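Local coordinates for uncharacterized protein (Ruminococcus gnavus, PDB 4QAN), which is of unknown function but has a cystatin-like fold, belongs to the NTF2-like superfamily as a divergent member, and can bind a metal ion, at residues A[23-27]-A[165-169]; A[31-35]-A[45-50]. All coordinates share one frame; numbering follows the deposited sequence.

Both contacts lie on the same side of the chain's centre, with their own centres about 12 Å apart, and both use helix 27-39 or its lead-in. Contact 1 is partly buried. It fixes the loop before this helix to the start of strand 167-172, through a backbone hydrogen bond, a bridging water and an indole covered by a glutamate. Contact 2 is wholly buried. It packs the body of the same helix on helix 43-48 and the turn after it, through a tyrosine, two selenomethionines and one hydroxyl-to-carbonyl bond. The two meet where the F24 ring reaches Y33, and where K169 runs past G49 and C50.

Contact 1. Residues A[23-27]-A[165-169]; sequences SFSEE and EKNWK
W168 lies against the chain from F24 to E27, and its indole carries most of this contact. Its CB sits 3.5 Å from F24 O. The same carbonyl accepts the backbone bond from W168 N, at 2.7 Å and nearly straight (175°). Water 1 adds a second tie: it accepts from F24 N and donates to W168 O. F24 is thus held at both its N-H and its carbonyl. The W168 side chain turns beside its own backbone N, with CG anti to the carbonyl carbon (chi1 -69°), and the ring then runs along the turn into the helix. CG meets E27 N and CA. CD1 lies 3.3 Å from S25 O, which stands at the ring edge near its plane. On one face, E27 CB makes a CH-pi contact, 3.7 Å from the centroid of the six-membered ring. Farther out, CZ2 comes 3.7 Å from E27 OE1. The E27 carboxylate stacks over the indole with the planes 22° apart, and S142 OG bonds its OE2. E122 brings a like charge close to that oxygen, which could raise the carboxylate's affinity for a proton. W168 O lies at the F24 ring edge, 3.5 Å from F24 CD2. E26 is at the N-cap position of helix 27-39, and the F24 bonds and E27-W168 packing join this start to strand 167-172. W168 also touches A30 of the helix, E140 and S142 of strand 140-150, and A161 and Q163 of strand 153-164. The indole therefore lies between the first turn of the helix and the antiparallel sheet.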
# COMPACT_ATOMS: atom_id res chain seq x y z
N SER A 23 11.47 5.49 20.10
CA SER A 23 10.90 6.60 19.35
C SER A 23 11.97 7.63 18.99
O SER A 23 13.06 7.62 19.55
CB SER A 23 9.82 7.29 20.19
OG SER A 23 10.33 7.68 21.46
N PHE A 24 11.65 8.50 18.04
CA PHE A 24 12.48 9.65 17.73
C PHE A 24 11.73 10.87 18.26
O PHE A 24 10.62 11.18 17.81
CB PHE A 24 12.75 9.76 16.22
CG PHE A 24 13.21 8.46 15.61
CD1 PHE A 24 14.43 7.90 15.99
CD2 PHE A 24 12.43 7.79 14.69
CE1 PHE A 24 14.85 6.70 15.44
CE2 PHE A 24 12.85 6.59 14.14
CZ PHE A 24 14.05 6.04 14.52
N SER A 25 12.33 11.51 19.26
CA SER A 25 11.73 12.65 19.93
C SER A 25 12.06 13.94 19.20
O SER A 25 11.41 14.96 19.41
CB SER A 25 12.24 12.72 21.38
OG SER A 25 13.61 12.35 21.47
N GLU A 26 13.08 13.89 18.35
CA GLU A 26 13.50 15.04 17.55
C GLU A 26 13.47 14.61 16.10
O GLU A 26 13.85 13.47 15.79
CB GLU A 26 14.91 15.48 17.92
CG GLU A 26 15.21 16.93 17.59
CD GLU A 26 14.56 17.90 18.57
OE1 GLU A 26 13.84 17.44 19.49
OE2 GLU A 26 14.76 19.12 18.42
N GLU A 27 13.04 15.50 15.21
CA GLU A 27 12.97 15.17 13.78
C GLU A 27 14.36 14.85 13.19
O GLU A 27 14.47 14.07 12.25
CB GLU A 27 12.23 16.25 12.97
CG GLU A 27 12.94 17.59 12.78
CD GLU A 27 12.29 18.74 13.53
OE1 GLU A 27 12.18 18.65 14.78
OE2 GLU A 27 11.91 19.74 12.88
N GLU A 165 1.75 12.43 18.36
CA GLU A 165 1.88 12.15 19.79
C GLU A 165 3.32 12.26 20.27
O GLU A 165 3.81 11.40 21.02
CB GLU A 165 1.28 10.78 20.12
CG GLU A 165 -0.12 10.59 19.57
CD GLU A 165 -1.01 9.76 20.46
OE1 GLU A 165 -1.47 10.28 21.51
OE2 GLU A 165 -1.28 8.59 20.11
N LYS A 166 3.99 13.32 19.84
CA LYS A 166 5.34 13.67 20.31
C LYS A 166 6.43 12.73 19.78
O LYS A 166 7.53 12.72 20.31
CB LYS A 166 5.37 13.72 21.85
CG LYS A 166 4.06 14.17 22.50
CD LYS A 166 4.25 14.78 23.88
CE LYS A 166 4.12 16.29 23.82
NZ LYS A 166 4.35 16.92 25.15
N ASN A 167 6.13 11.96 18.73
CA ASN A 167 7.10 11.04 18.15
C ASN A 167 7.24 11.27 16.66
O ASN A 167 6.24 11.30 15.95
CB ASN A 167 6.66 9.59 18.36
CG ASN A 167 6.69 9.19 19.81
OD1 ASN A 167 7.51 9.68 20.60
ND2 ASN A 167 5.79 8.29 20.18
N TRP A 168 8.47 11.40 16.19
CA TRP A 168 8.72 11.73 14.78
C TRP A 168 8.90 10.50 13.90
O TRP A 168 9.41 9.47 14.33
CB TRP A 168 9.94 12.63 14.65
CG TRP A 168 9.69 14.00 15.20
CD1 TRP A 168 9.89 14.42 16.48
CD2 TRP A 168 9.18 15.11 14.48
NE1 TRP A 168 9.54 15.74 16.60
CE2 TRP A 168 9.10 16.19 15.38
CE3 TRP A 168 8.79 15.31 13.15
CZ2 TRP A 168 8.65 17.45 15.00
CZ3 TRP A 168 8.34 16.56 12.77
CH2 TRP A 168 8.27 17.61 13.70
N LYS A 169 8.44 10.63 12.65
CA LYS A 169 8.77 9.68 11.61
C LYS A 169 8.85 10.38 10.26
O LYS A 169 8.39 11.50 10.10
CB LYS A 169 7.74 8.54 11.58
CG LYS A 169 7.90 7.56 12.74
CD LYS A 169 7.51 6.16 12.33
CE LYS A 169 7.61 5.21 13.51
NZ LYS A 169 6.91 3.95 13.16
O HOH W 1 9.51 8.14 16.62

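Contact 2. Residues A[31-35]-A[45-50]; sequences VLYML and MALRGC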
# COMPACT_ATOMS: atom_id res chain seq x y z
N VAL A 31 15.50 11.62 10.76
CA VAL A 31 16.15 11.85 9.47
C VAL A 31 17.42 11.02 9.35
O VAL A 31 17.64 10.37 8.32
CB VAL A 31 16.50 13.33 9.26
CG1 VAL A 31 17.37 13.52 8.02
CG2 VAL A 31 15.23 14.17 9.16
N LEU A 32 18.24 11.05 10.40
CA LEU A 32 19.51 10.33 10.41
C LEU A 32 19.27 8.83 10.37
O LEU A 32 19.89 8.13 9.58
CB LEU A 32 20.33 10.68 11.66
CG LEU A 32 20.91 12.10 11.71
CD1 LEU A 32 21.60 12.36 13.05
CD2 LEU A 32 21.87 12.32 10.55
N TYR A 33 18.37 8.35 11.23
CA TYR A 33 17.96 6.95 11.22
C TYR A 33 17.67 6.54 9.79
O TYR A 33 18.15 5.50 9.33
CB TYR A 33 16.71 6.76 12.10
CG TYR A 33 16.12 5.35 12.07
CD1 TYR A 33 15.08 5.02 11.21
CD2 TYR A 33 16.61 4.35 12.91
CE1 TYR A 33 14.54 3.74 11.20
CE2 TYR A 33 16.07 3.06 12.90
CZ TYR A 33 15.04 2.76 12.04
OH TYR A 33 14.52 1.48 12.02
N MSE A 34 16.92 7.35 9.06
CA MSE A 34 16.57 7.01 7.68
C MSE A 34 17.80 7.07 6.82
O MSE A 34 17.97 6.22 5.95
CB MSE A 34 15.45 7.92 7.19
CG MSE A 34 14.96 7.59 5.79
SE MSE A 34 14.14 5.81 5.77
CE MSE A 34 12.52 6.20 6.83
N LEU A 35 18.66 8.05 7.04
CA LEU A 35 19.89 8.16 6.28
C LEU A 35 20.82 6.95 6.51
O LEU A 35 21.40 6.42 5.55
CB LEU A 35 20.62 9.45 6.63
CG LEU A 35 19.93 10.72 6.15
CD1 LEU A 35 20.57 11.94 6.80
CD2 LEU A 35 19.99 10.84 4.64
N MSE A 45 15.08 -1.81 8.26
CA MSE A 45 15.37 -0.64 9.09
C MSE A 45 14.64 0.59 8.60
O MSE A 45 14.00 1.28 9.39
CB MSE A 45 16.89 -0.44 9.14
CG MSE A 45 17.28 0.62 10.14
SE MSE A 45 19.21 0.96 9.98
CE MSE A 45 19.22 2.49 11.22
N ALA A 46 14.72 0.84 7.29
CA ALA A 46 14.10 2.00 6.64
C ALA A 46 12.60 2.07 6.85
O ALA A 46 12.08 3.13 7.20
CB ALA A 46 14.39 1.98 5.13
N LEU A 47 11.92 0.95 6.61
CA LEU A 47 10.47 0.87 6.78
C LEU A 47 10.00 1.30 8.16
O LEU A 47 9.02 2.03 8.30
CB LEU A 47 9.98 -0.55 6.49
CG LEU A 47 9.97 -0.88 4.99
CD1 LEU A 47 9.67 -2.34 4.75
CD2 LEU A 47 8.98 -0.00 4.26
N ARG A 48 10.71 0.83 9.18
CA ARG A 48 10.37 1.14 10.57
C ARG A 48 10.44 2.64 10.88
O ARG A 48 9.76 3.11 11.80
CB ARG A 48 11.30 0.37 11.50
CG ARG A 48 11.14 -1.15 11.38
CD ARG A 48 12.43 -1.88 11.70
NE ARG A 48 12.25 -3.33 11.71
CZ ARG A 48 12.05 -4.08 12.80
NH1 ARG A 48 12.00 -3.54 14.01
NH2 ARG A 48 11.92 -5.39 12.66
N GLY A 49 11.25 3.38 10.13
CA GLY A 49 11.36 4.82 10.27
C GLY A 49 10.33 5.64 9.52
O GLY A 49 10.30 6.86 9.66
N CYS A 50 9.51 4.98 8.70
CA CYS A 50 8.45 5.64 7.96
C CYS A 50 7.16 5.68 8.77
O CYS A 50 6.94 4.84 9.64
CB CYS A 50 8.19 4.90 6.63
SG CYS A 50 9.63 4.76 5.54
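Y33 reaches from helix 27-39 to helix 43-48, and its ring slants across the side chain of M45. With CG anti to the backbone N (chi1 175°), the tyrosine extends away from its own helix. Y33 OH donates to M45 O at 2.7 Å, and a weak bond with T206 N also reaches the hydroxyl. The donor is tilted 22° from the carbonyl plane and approaches at a C=O...O angle of 125°. M45 is extended and crosses the tyrosine at a slant. Its CG lies near the hydroxyl end, and its CE is 3.6 Å from Y33 CE2. The selenium stands oblique to the ring, 5.2 Å from its centroid, in a Met-aromatic contact. R48 CB touches the hydroxyl, but the arginine leads away to D44 and T206. G49 N meets the ring edge, 3.5 Å from Y33 CE1. With no side chain at G49, its backbone lies close to the ring; G49 CA is 3.8 Å from Y33 CD1. M34, one residue on, meets A46 and C50. Its chain bends at chi2 and chi3, which brings SE 3.9 Å from A46 CB and turns M34 CE between A46 O (3.1 Å) and C50 SG (3.5 Å). Both M34 and M45 are modelled as selenomethionine. The F24 ring also meets the Y33 ring. M34 further touches F159 of strand 153-164, while A46 and C50 pack on helix 87-108. This is a buried helix-helix contact between neighbouring helices in sequence, beside the curved antiparallel sheet. Helices packed on such a sheet are characteristic of the cystatin-like fold.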